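Local coordinates for RagB/SusD domain protein (PDB 5J90) that binds chitin as a SusD homolog and probably helps, as a surface lipoprotein, in the uptake of chitin-derived oligosaccharides by Flavobacterium johnsoniae, at residues V200-T205 / Q232-M237; M161-D166 / L206-A211; E180-F184 / G194-W199; D113-L118 / E171-R175. All blocks are in the same frame, centred on the assembly; numbering follows the deposited sequence.

Contact 1: V200-T205 / Q232-M237; sequences VRFANT and QKFGVM. With EDO (1,2-ethanediol), chain F.
N204, on helix 196-213, spends its side-chain amide nitrogen on two acceptors of the turn that follows helix 219-231. ND2 of N204 donates to O of G235 at 2.9 Å with an N-H...O angle of 166°, and both this oxygen and OE1 of Q232 lie in the plane of the N204 amide. The bond from N204 ND2 to Q232 OE1, also 2.9 Å, arrives above the plane of the Q232 amide, while F234 N reaches the same OE1 from the other face, so Q232 OE1 is held by two donors. The bond from F234 N to Q232 OE1 lies within the type I turn Q232-G235, in which G235 N donates to Q232 O.

R201 crosses the turn nearby. Its chain, bent at chi3 (-66°), brings NE within 2.9 Å of F234 O, with the acceptor tilted 17° from the guanidinium plane. R201 NH2 is taken up by a salt bridge to E197 and by a water that binds F234 O only weakly. Farther along, T205 OG1 donates to R201 O and accepts from M237 N at 3.0 Å (T205 OG1 to M237 N), being used in both directions. V236 N donates to O2 of an ethanediol molecule, probably from the crystallisation liquor.

Apolar contacts flank these bonds: V200 CG1 meets the edge of the F234 ring, and M237 CE lies 3.8 Å from F202 CD1. Three side chains of one helix thus satisfy backbone groups of F234, G235 and M237, which implies that an irregular chain is held against the helix by polar side chains standing in for regular secondary-structure bonding.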
# COMPACT_ATOMS: atom_id res chain seq x y z
N VAL A 200 -23.04 -14.31 -19.29
CA VAL A 200 -21.90 -13.58 -19.83
C VAL A 200 -21.99 -12.10 -19.44
O VAL A 200 -20.99 -11.50 -19.04
CB VAL A 200 -21.78 -13.73 -21.37
CG1 VAL A 200 -20.72 -12.78 -21.92
CG2 VAL A 200 -21.47 -15.17 -21.73
N ARG A 201 -23.19 -11.53 -19.50
CA ARG A 201 -23.39 -10.14 -19.14
C ARG A 201 -23.04 -9.93 -17.66
O ARG A 201 -22.46 -8.90 -17.28
CB ARG A 201 -24.82 -9.71 -19.48
CG ARG A 201 -25.10 -8.23 -19.32
CD ARG A 201 -26.43 -7.84 -19.98
NE ARG A 201 -26.39 -7.98 -21.43
CZ ARG A 201 -27.10 -8.86 -22.13
NH1 ARG A 201 -27.93 -9.71 -21.52
NH2 ARG A 201 -27.00 -8.88 -23.46
N PHE A 202 -23.38 -10.91 -16.82
CA PHE A 202 -22.99 -10.86 -15.41
C PHE A 202 -21.47 -10.92 -15.30
O PHE A 202 -20.87 -10.09 -14.61
CB PHE A 202 -23.66 -11.99 -14.60
CG PHE A 202 -23.08 -12.17 -13.22
CD1 PHE A 202 -22.94 -11.08 -12.36
CD2 PHE A 202 -22.67 -13.42 -12.78
CE1 PHE A 202 -22.39 -11.24 -11.08
CE2 PHE A 202 -22.13 -13.58 -11.50
CZ PHE A 202 -22.00 -12.50 -10.67
N ALA A 203 -20.84 -11.87 -15.99
CA ALA A 203 -19.38 -11.98 -15.94
C ALA A 203 -18.71 -10.67 -16.36
O ALA A 203 -17.73 -10.25 -15.73
CB ALA A 203 -18.89 -13.13 -16.82
N ASN A 204 -19.21 -10.02 -17.41
CA ASN A 204 -18.67 -8.73 -17.83
C ASN A 204 -18.79 -7.69 -16.71
O ASN A 204 -17.87 -6.90 -16.47
CB ASN A 204 -19.39 -8.20 -19.07
CG ASN A 204 -19.20 -9.08 -20.30
OD1 ASN A 204 -18.22 -9.81 -20.43
ND2 ASN A 204 -20.16 -9.00 -21.22
N THR A 205 -19.94 -7.68 -16.04
CA THR A 205 -20.18 -6.68 -15.01
C THR A 205 -19.30 -6.95 -13.78
O THR A 205 -18.78 -6.02 -13.15
CB THR A 205 -21.66 -6.64 -14.60
OG1 THR A 205 -22.47 -6.57 -15.79
CG2 THR A 205 -21.96 -5.42 -13.75
N GLN A 232 -17.23 -5.96 -24.61
CA GLN A 232 -17.70 -7.29 -24.96
C GLN A 232 -19.07 -7.17 -25.62
O GLN A 232 -19.84 -6.28 -25.28
CB GLN A 232 -17.76 -8.18 -23.70
CG GLN A 232 -17.61 -9.67 -23.96
CD GLN A 232 -18.91 -10.37 -24.34
OE1 GLN A 232 -20.00 -9.94 -23.97
NE2 GLN A 232 -18.78 -11.47 -25.07
N LYS A 233 -19.36 -8.07 -26.55
CA LYS A 233 -20.56 -7.91 -27.38
C LYS A 233 -21.89 -7.83 -26.62
O LYS A 233 -22.85 -7.25 -27.13
CB LYS A 233 -20.63 -8.96 -28.49
CG LYS A 233 -20.90 -10.37 -28.01
CD LYS A 233 -20.83 -11.37 -29.16
CE LYS A 233 -21.89 -11.12 -30.20
NZ LYS A 233 -21.79 -12.14 -31.29
N PHE A 234 -21.94 -8.38 -25.41
CA PHE A 234 -23.17 -8.31 -24.61
C PHE A 234 -23.14 -7.20 -23.56
O PHE A 234 -24.15 -6.89 -22.93
CB PHE A 234 -23.47 -9.68 -23.98
CG PHE A 234 -23.56 -10.79 -24.98
CD1 PHE A 234 -24.49 -10.72 -26.01
CD2 PHE A 234 -22.72 -11.89 -24.92
CE1 PHE A 234 -24.58 -11.73 -26.95
CE2 PHE A 234 -22.81 -12.90 -25.86
CZ PHE A 234 -23.74 -12.82 -26.88
N GLY A 235 -21.97 -6.59 -23.40
CA GLY A 235 -21.79 -5.49 -22.45
C GLY A 235 -22.13 -5.83 -21.01
O GLY A 235 -22.12 -7.00 -20.61
N VAL A 236 -22.41 -4.79 -20.23
CA VAL A 236 -22.71 -4.98 -18.82
C VAL A 236 -24.21 -4.82 -18.55
O VAL A 236 -25.00 -4.53 -19.46
CB VAL A 236 -21.85 -4.05 -17.92
CG1 VAL A 236 -20.36 -4.36 -18.11
CG2 VAL A 236 -22.15 -2.57 -18.18
N MET A 237 -24.63 -5.07 -17.31
CA MET A 237 -26.05 -4.97 -16.96
C MET A 237 -26.65 -3.63 -17.38
O MET A 237 -26.02 -2.59 -17.19
CB MET A 237 -26.24 -5.14 -15.46
CG MET A 237 -25.79 -6.48 -14.92
SD MET A 237 -25.99 -6.51 -13.13
CE MET A 237 -25.29 -8.12 -12.79
C1 EDO F . -23.81 -1.00 -22.55
O1 EDO F . -24.41 -2.02 -23.35
C2 EDO F . -23.06 -1.63 -21.39
O2 EDO F . -21.91 -2.34 -21.86
O HOH W 1 -26.50 -6.83 -25.47

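Contact 2: M161-D166 / L206-A211; sequences MFAELD and LRLRLA
The F162 ring presents its edge to helix 196-213: R207 O and A211 N lie near its plane, and CZ of F162 comes within 3.8 Å of A211 N. L210 CB approaches the same ring obliquely, 3.7 Å from F162 CE1. The guanidinium of R207, turned 24° from the ring, has F162 O at its edge and in its plane. NH1 of R207 donates to that oxygen at 3.1 Å (N-H...O 163°), while D166 N, the helical donor, comes from the opposite face of the carbonyl.

R207 reaches this far because CG stands anti to the backbone N, and the chain bends at chi3, turning the guanidinium to helix 154-177. Its NH2 forms a salt bridge with D166 OD1 at 2.9 Å and lies against L165 CB. Each charge has a second partner on helix 219-231, E225 for R207 and K228 for D166, so a buried arginine is balanced by acids on two helices.

L165 CD1 and M161 CE complete the apolar side by approaching L210 CD1, at 4.4 and 4.2 Å respectively. With axes 10.6 Å apart and directions 162° apart, the segments form a near-antiparallel helix pair, as in the TPR-like helical scaffold of SusD proteins.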
# COMPACT_ATOMS: atom_id res chain seq x y z
N MET A 161 -8.35 -14.29 -11.57
CA MET A 161 -9.79 -14.09 -11.70
C MET A 161 -10.14 -13.44 -13.04
O MET A 161 -11.10 -13.85 -13.70
CB MET A 161 -10.35 -13.29 -10.52
CG MET A 161 -10.28 -14.05 -9.20
SD MET A 161 -11.12 -13.23 -7.83
CE MET A 161 -10.29 -11.64 -7.72
N PHE A 162 -9.37 -12.44 -13.47
CA PHE A 162 -9.63 -11.83 -14.77
C PHE A 162 -9.47 -12.86 -15.89
O PHE A 162 -10.24 -12.85 -16.86
CB PHE A 162 -8.67 -10.66 -15.02
CG PHE A 162 -8.97 -9.42 -14.20
CD1 PHE A 162 -10.23 -8.83 -14.20
CD2 PHE A 162 -7.96 -8.80 -13.48
CE1 PHE A 162 -10.49 -7.67 -13.47
CE2 PHE A 162 -8.20 -7.65 -12.74
CZ PHE A 162 -9.48 -7.08 -12.73
N ALA A 163 -8.48 -13.75 -15.76
CA ALA A 163 -8.25 -14.78 -16.79
C ALA A 163 -9.35 -15.84 -16.79
O ALA A 163 -9.74 -16.34 -17.85
CB ALA A 163 -6.87 -15.45 -16.59
N GLU A 164 -9.84 -16.18 -15.61
CA GLU A 164 -10.97 -17.10 -15.50
C GLU A 164 -12.22 -16.51 -16.14
O GLU A 164 -12.95 -17.21 -16.86
CB GLU A 164 -11.21 -17.47 -14.04
CG GLU A 164 -10.13 -18.40 -13.51
CD GLU A 164 -10.15 -18.57 -12.00
OE1 GLU A 164 -10.72 -17.70 -11.29
OE2 GLU A 164 -9.58 -19.58 -11.52
N LEU A 165 -12.48 -15.24 -15.90
CA LEU A 165 -13.59 -14.60 -16.59
C LEU A 165 -13.38 -14.57 -18.11
O LEU A 165 -14.34 -14.75 -18.86
CB LEU A 165 -13.85 -13.20 -16.04
CG LEU A 165 -14.29 -13.15 -14.57
CD1 LEU A 165 -14.50 -11.71 -14.14
CD2 LEU A 165 -15.55 -13.98 -14.35
N ASP A 166 -12.14 -14.36 -18.57
CA ASP A 166 -11.84 -14.44 -20.01
C ASP A 166 -12.24 -15.80 -20.57
O ASP A 166 -12.90 -15.88 -21.61
CB ASP A 166 -10.35 -14.22 -20.30
CG ASP A 166 -9.89 -12.80 -20.06
OD1 ASP A 166 -10.72 -11.87 -20.06
OD2 ASP A 166 -8.65 -12.64 -19.89
N LEU A 206 -19.11 -8.23 -13.46
CA LEU A 206 -18.21 -8.63 -12.38
C LEU A 206 -16.77 -8.22 -12.73
O LEU A 206 -16.05 -7.72 -11.86
CB LEU A 206 -18.32 -10.15 -12.17
CG LEU A 206 -17.48 -10.81 -11.08
CD1 LEU A 206 -17.63 -10.10 -9.75
CD2 LEU A 206 -17.88 -12.29 -10.97
N ARG A 207 -16.36 -8.40 -13.99
CA ARG A 207 -15.06 -7.91 -14.42
C ARG A 207 -14.93 -6.40 -14.17
O ARG A 207 -13.90 -5.93 -13.70
CB ARG A 207 -14.80 -8.19 -15.91
CG ARG A 207 -13.41 -7.73 -16.35
CD ARG A 207 -13.19 -7.76 -17.87
NE ARG A 207 -13.57 -9.04 -18.46
CZ ARG A 207 -12.88 -10.17 -18.36
NH1 ARG A 207 -11.73 -10.21 -17.69
NH2 ARG A 207 -13.35 -11.28 -18.92
N LEU A 208 -15.98 -5.65 -14.51
CA LEU A 208 -15.95 -4.21 -14.29
C LEU A 208 -15.81 -3.84 -12.81
O LEU A 208 -15.04 -2.93 -12.47
CB LEU A 208 -17.20 -3.56 -14.92
CG LEU A 208 -17.33 -2.03 -14.81
CD1 LEU A 208 -16.15 -1.32 -15.49
CD2 LEU A 208 -18.65 -1.57 -15.42
N ARG A 209 -16.52 -4.56 -11.94
CA ARG A 209 -16.36 -4.37 -10.50
C ARG A 209 -14.91 -4.61 -10.07
O ARG A 209 -14.33 -3.79 -9.34
CB ARG A 209 -17.30 -5.31 -9.74
CG ARG A 209 -17.03 -5.31 -8.23
CD ARG A 209 -17.77 -6.42 -7.50
NE ARG A 209 -19.19 -6.10 -7.32
CZ ARG A 209 -20.05 -6.90 -6.70
NH1 ARG A 209 -19.63 -8.06 -6.21
NH2 ARG A 209 -21.32 -6.54 -6.57
N LEU A 210 -14.33 -5.72 -10.51
CA LEU A 210 -12.97 -6.07 -10.10
C LEU A 210 -11.95 -5.08 -10.68
O LEU A 210 -10.95 -4.75 -10.02
CB LEU A 210 -12.63 -7.51 -10.50
CG LEU A 210 -13.49 -8.58 -9.84
CD1 LEU A 210 -13.09 -9.96 -10.34
CD2 LEU A 210 -13.44 -8.51 -8.32
N ALA A 211 -12.21 -4.60 -11.88
CA ALA A 211 -11.35 -3.60 -12.51
C ALA A 211 -11.34 -2.29 -11.70
O ALA A 211 -10.27 -1.75 -11.41
CB ALA A 211 -11.79 -3.36 -13.94

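Contact 3: E180-F184 / G194-W199; sequences EASTF and GKYESW
S182 OG donates to G194 O at 2.6 Å and accepts from F184 N at 3.0 Å (S182 OG to F184 N), the second bond making an ST turn in the loop before helix 196-213. With OG anti to the backbone N, the hydroxyl reaches across to the chain just ahead of the helix, whose N-cap position is K195. G194, at a positive phi, packs its CA near the F184 backbone and ring edge.

Y196, in the first turn of the helix, lies under the same serine. S182 CB sits over one face of its ring, 4.2 Å from the centroid and 19° off the normal, a CH-pi contact shifted toward the rim. The phenol oxygen accepts from T183 N at 3.2 Å (Y196 OH to T183 N), with a nearly straight N-H...O angle of 167°. Y196 OH also donates to a water, in the plane of its ring, that in turn donates to A181 O and E180 OE2; this carboxylate has its salt bridge with R175 of helix 154-177.

Deeper in, F184 directs an edge at the face of W199 in an offset edge-to-face pair, the planes 79° apart and F184 centroid 5.6 Å from that of the five-membered ring. D188 accepts from W199 NE1 and from G194 N, holding the indole beside the loop, and the nearest atoms of the aromatic pair are F184 CE2 and W199 CZ2, 3.8 Å apart.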
# COMPACT_ATOMS: atom_id res chain seq x y z
N GLU A 180 -26.39 -22.73 -29.80
CA GLU A 180 -26.48 -23.95 -29.00
C GLU A 180 -27.43 -23.76 -27.82
O GLU A 180 -27.23 -22.87 -26.99
CB GLU A 180 -25.09 -24.35 -28.51
CG GLU A 180 -25.05 -25.63 -27.71
CD GLU A 180 -23.66 -25.94 -27.20
OE1 GLU A 180 -22.75 -26.10 -28.04
OE2 GLU A 180 -23.49 -26.02 -25.97
N ALA A 181 -28.45 -24.60 -27.73
CA ALA A 181 -29.42 -24.50 -26.64
C ALA A 181 -28.77 -24.75 -25.28
O ALA A 181 -27.90 -25.61 -25.15
CB ALA A 181 -30.58 -25.46 -26.86
N SER A 182 -29.21 -23.99 -24.28
CA SER A 182 -28.68 -24.15 -22.92
C SER A 182 -29.02 -25.50 -22.31
O SER A 182 -30.11 -26.04 -22.53
CB SER A 182 -29.21 -23.05 -22.00
OG SER A 182 -28.78 -23.29 -20.66
N THR A 183 -28.08 -26.05 -21.55
CA THR A 183 -28.33 -27.25 -20.78
C THR A 183 -28.23 -26.95 -19.28
O THR A 183 -27.96 -27.85 -18.48
CB THR A 183 -27.34 -28.38 -21.15
OG1 THR A 183 -25.99 -27.88 -21.13
CG2 THR A 183 -27.64 -28.90 -22.55
N PHE A 184 -28.49 -25.70 -18.91
CA PHE A 184 -28.27 -25.25 -17.53
C PHE A 184 -29.54 -24.80 -16.78
O PHE A 184 -29.49 -24.56 -15.58
CB PHE A 184 -27.23 -24.11 -17.52
CG PHE A 184 -26.66 -23.80 -16.15
CD1 PHE A 184 -25.96 -24.75 -15.43
CD2 PHE A 184 -26.79 -22.52 -15.61
CE1 PHE A 184 -25.41 -24.45 -14.18
CE2 PHE A 184 -26.24 -22.21 -14.37
CZ PHE A 184 -25.57 -23.18 -13.65
N GLY A 194 -30.88 -20.31 -16.90
CA GLY A 194 -30.01 -21.04 -17.81
C GLY A 194 -29.51 -20.26 -19.01
O GLY A 194 -28.72 -20.80 -19.79
N LYS A 195 -29.93 -19.01 -19.16
CA LYS A 195 -29.55 -18.23 -20.35
C LYS A 195 -28.07 -17.82 -20.34
O LYS A 195 -27.64 -16.99 -19.52
CB LYS A 195 -30.43 -16.98 -20.46
CG LYS A 195 -30.31 -16.25 -21.79
CD LYS A 195 -31.29 -15.09 -21.87
CE LYS A 195 -31.31 -14.50 -23.27
NZ LYS A 195 -32.08 -13.22 -23.32
N TYR A 196 -27.30 -18.39 -21.26
CA TYR A 196 -25.86 -18.13 -21.30
C TYR A 196 -25.55 -16.65 -21.48
O TYR A 196 -24.60 -16.13 -20.88
CB TYR A 196 -25.19 -18.92 -22.42
CG TYR A 196 -25.21 -20.43 -22.25
CD1 TYR A 196 -25.39 -21.03 -21.01
CD2 TYR A 196 -25.04 -21.26 -23.35
CE1 TYR A 196 -25.40 -22.43 -20.87
CE2 TYR A 196 -25.05 -22.64 -23.23
CZ TYR A 196 -25.23 -23.22 -21.99
OH TYR A 196 -25.24 -24.60 -21.90
N GLU A 197 -26.32 -15.96 -22.31
CA GLU A 197 -26.08 -14.54 -22.57
C GLU A 197 -26.16 -13.71 -21.29
O GLU A 197 -25.35 -12.80 -21.10
CB GLU A 197 -27.07 -14.03 -23.63
CG GLU A 197 -26.88 -12.57 -23.99
CD GLU A 197 -27.90 -12.08 -25.00
OE1 GLU A 197 -28.50 -12.92 -25.70
OE2 GLU A 197 -28.11 -10.85 -25.07
N SER A 198 -27.10 -14.04 -20.40
CA SER A 198 -27.23 -13.32 -19.14
C SER A 198 -26.06 -13.63 -18.20
O SER A 198 -25.60 -12.75 -17.46
CB SER A 198 -28.55 -13.65 -18.47
OG SER A 198 -29.62 -13.21 -19.29
N TRP A 199 -25.58 -14.86 -18.24
CA TRP A 199 -24.40 -15.23 -17.47
C TRP A 199 -23.16 -14.49 -17.98
O TRP A 199 -22.32 -14.06 -17.18
CB TRP A 199 -24.22 -16.75 -17.49
CG TRP A 199 -25.04 -17.43 -16.42
CD1 TRP A 199 -26.31 -17.93 -16.54
CD2 TRP A 199 -24.64 -17.64 -15.06
NE1 TRP A 199 -26.72 -18.46 -15.34
CE2 TRP A 199 -25.72 -18.29 -14.41
CE3 TRP A 199 -23.49 -17.35 -14.33
CZ2 TRP A 199 -25.66 -18.65 -13.07
CZ3 TRP A 199 -23.43 -17.71 -13.00
CH2 TRP A 199 -24.52 -18.36 -12.38
O HOH W 2 -25.40 -26.07 -24.12

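Contact 4: D113-L118 / E171-R175; sequences DQFYAL and ELTKR
A117 and L118 of helix 113-134 meet L172 of helix 154-177 in the apolar part of this crossing. A117 CB is 3.9 Å from L172 CG, and L118 CD2 lies the same distance from L172 CD1, the two leucines crossing at about a right angle. The helix segments run 134° apart with axes 9.7 Å from each other, and V200 and W199 of helix 196-213 pack on L172 and L118.

Toward the start of helix 113-134 the chemistry turns polar. D113 CB packs on the carboxylate carbon of E171 (CB to CD 3.5 Å), and E171 CG rests against D113 O. Q114 lies over one face of the R175 guanidinium, its CB 3.5 Å above that plane and its side chain stacked on it.

Within helix 154-177 a salt-bridge network positions these groups. R175 grips a single oxygen of E171 side-on: NE to OE2 is 2.8 Å on the anti lone pair, and NH2 also donates to OE2. K174 NZ pairs with E171 OE1 at 3.2 Å. In the outer layer, R175 NH1 continues to E180, D113 OD1 accepts from G110 N, and a water donates to both D113 OD2 and E171 OE1 and accepts from K174 NZ.

The two carboxylates, with D113 OD2 and E171 OE1 4.4 Å apart, are therefore probably made tolerable by the shared water and by the K174 and R175 charges, and the polar end of the interface relies on stacking and water bridging rather than direct bonds between the helices.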
# COMPACT_ATOMS: atom_id res chain seq x y z
N ASP A 113 -17.43 -28.07 -21.30
CA ASP A 113 -16.89 -26.74 -21.01
C ASP A 113 -17.94 -25.67 -20.72
O ASP A 113 -17.60 -24.62 -20.17
CB ASP A 113 -15.90 -26.30 -22.09
CG ASP A 113 -14.55 -26.99 -21.96
OD1 ASP A 113 -14.10 -27.22 -20.81
OD2 ASP A 113 -13.93 -27.31 -23.00
N GLN A 114 -19.20 -25.92 -21.05
CA GLN A 114 -20.24 -24.96 -20.67
C GLN A 114 -20.39 -24.95 -19.15
O GLN A 114 -20.51 -23.89 -18.53
CB GLN A 114 -21.58 -25.24 -21.37
CG GLN A 114 -22.38 -26.45 -20.85
CD GLN A 114 -21.94 -27.77 -21.46
OE1 GLN A 114 -20.75 -28.03 -21.64
NE2 GLN A 114 -22.91 -28.61 -21.79
N PHE A 115 -20.35 -26.13 -18.53
CA PHE A 115 -20.44 -26.21 -17.08
C PHE A 115 -19.16 -25.70 -16.41
O PHE A 115 -19.22 -25.07 -15.35
CB PHE A 115 -20.75 -27.64 -16.62
CG PHE A 115 -22.13 -28.11 -17.01
CD1 PHE A 115 -23.26 -27.59 -16.39
CD2 PHE A 115 -22.30 -29.06 -18.00
CE1 PHE A 115 -24.52 -28.01 -16.75
CE2 PHE A 115 -23.56 -29.49 -18.37
CZ PHE A 115 -24.67 -28.96 -17.74
N TYR A 116 -18.02 -25.96 -17.03
CA TYR A 116 -16.76 -25.41 -16.53
C TYR A 116 -16.82 -23.88 -16.52
O TYR A 116 -16.50 -23.25 -15.52
CB TYR A 116 -15.59 -25.91 -17.37
CG TYR A 116 -14.24 -25.32 -17.02
CD1 TYR A 116 -13.80 -25.27 -15.70
CD2 TYR A 116 -13.40 -24.83 -18.00
CE1 TYR A 116 -12.56 -24.74 -15.37
CE2 TYR A 116 -12.16 -24.30 -17.69
CZ TYR A 116 -11.74 -24.25 -16.38
OH TYR A 116 -10.51 -23.71 -16.07
N ALA A 117 -17.23 -23.30 -17.63
CA ALA A 117 -17.36 -21.84 -17.73
C ALA A 117 -18.27 -21.27 -16.64
O ALA A 117 -17.92 -20.29 -15.98
CB ALA A 117 -17.88 -21.45 -19.11
N LEU A 118 -19.44 -21.88 -16.45
CA LEU A 118 -20.37 -21.38 -15.45
C LEU A 118 -19.77 -21.50 -14.05
O LEU A 118 -19.95 -20.60 -13.21
CB LEU A 118 -21.72 -22.12 -15.55
CG LEU A 118 -22.47 -21.76 -16.84
CD1 LEU A 118 -23.52 -22.82 -17.17
CD2 LEU A 118 -23.12 -20.38 -16.72
N GLU A 171 -15.95 -19.05 -23.87
CA GLU A 171 -16.61 -20.34 -24.04
C GLU A 171 -18.12 -20.17 -24.23
O GLU A 171 -18.70 -20.74 -25.17
CB GLU A 171 -16.32 -21.26 -22.85
CG GLU A 171 -17.01 -22.62 -22.94
CD GLU A 171 -16.49 -23.48 -24.08
OE1 GLU A 171 -15.28 -23.40 -24.38
OE2 GLU A 171 -17.29 -24.23 -24.68
N LEU A 172 -18.76 -19.40 -23.36
CA LEU A 172 -20.21 -19.23 -23.47
C LEU A 172 -20.60 -18.41 -24.70
O LEU A 172 -21.63 -18.69 -25.33
CB LEU A 172 -20.79 -18.61 -22.20
CG LEU A 172 -20.67 -19.48 -20.95
CD1 LEU A 172 -21.25 -18.73 -19.76
CD2 LEU A 172 -21.36 -20.83 -21.15
N THR A 173 -19.80 -17.41 -25.05
CA THR A 173 -20.09 -16.59 -26.22
C THR A 173 -20.01 -17.44 -27.49
O THR A 173 -20.84 -17.28 -28.39
CB THR A 173 -19.15 -15.38 -26.31
OG1 THR A 173 -19.38 -14.52 -25.19
CG2 THR A 173 -19.42 -14.60 -27.59
N LYS A 174 -19.05 -18.35 -27.55
CA LYS A 174 -18.94 -19.29 -28.66
C LYS A 174 -20.23 -20.09 -28.83
O LYS A 174 -20.77 -20.22 -29.95
CB LYS A 174 -17.76 -20.24 -28.42
CG LYS A 174 -17.60 -21.34 -29.45
CD LYS A 174 -16.41 -22.22 -29.11
CE LYS A 174 -16.67 -23.04 -27.86
NZ LYS A 174 -15.51 -23.93 -27.53
N ARG A 175 -20.76 -20.61 -27.73
CA ARG A 175 -21.98 -21.41 -27.78
C ARG A 175 -23.20 -20.57 -28.14
O ARG A 175 -24.07 -21.03 -28.89
CB ARG A 175 -22.18 -22.14 -26.45
CG ARG A 175 -21.10 -23.18 -26.22
CD ARG A 175 -21.15 -23.79 -24.84
NE ARG A 175 -20.02 -24.68 -24.64
CZ ARG A 175 -20.07 -26.01 -24.71
NH1 ARG A 175 -21.23 -26.62 -24.94
NH2 ARG A 175 -18.97 -26.72 -24.52
O HOH W 3 -14.23 -25.51 -25.24

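From the N terminus, helix 113-134 is the first to enter: contact 4 closes a long loop by bringing 113-118 against 171-175 on helix 154-177. Contact 2 starts from 161-166 on that same helix, before contact 4 has closed, so the two cross; its loop ends at 206-211 and encloses the short loop closed by contact 3 (180-184 to 194-199). Contact 1 opens on 200-205, between these last segments, crosses contact 2 and closes at 232-237. Contacts 1, 2 and 3 all use helix 196-213, joining it to the turn after helix 219-231, helix 154-177 and the preceding loop. Contacts 3 and 4 touch through E180-R175 and F184-L118, while V200 and L172 join contacts 1 and 4.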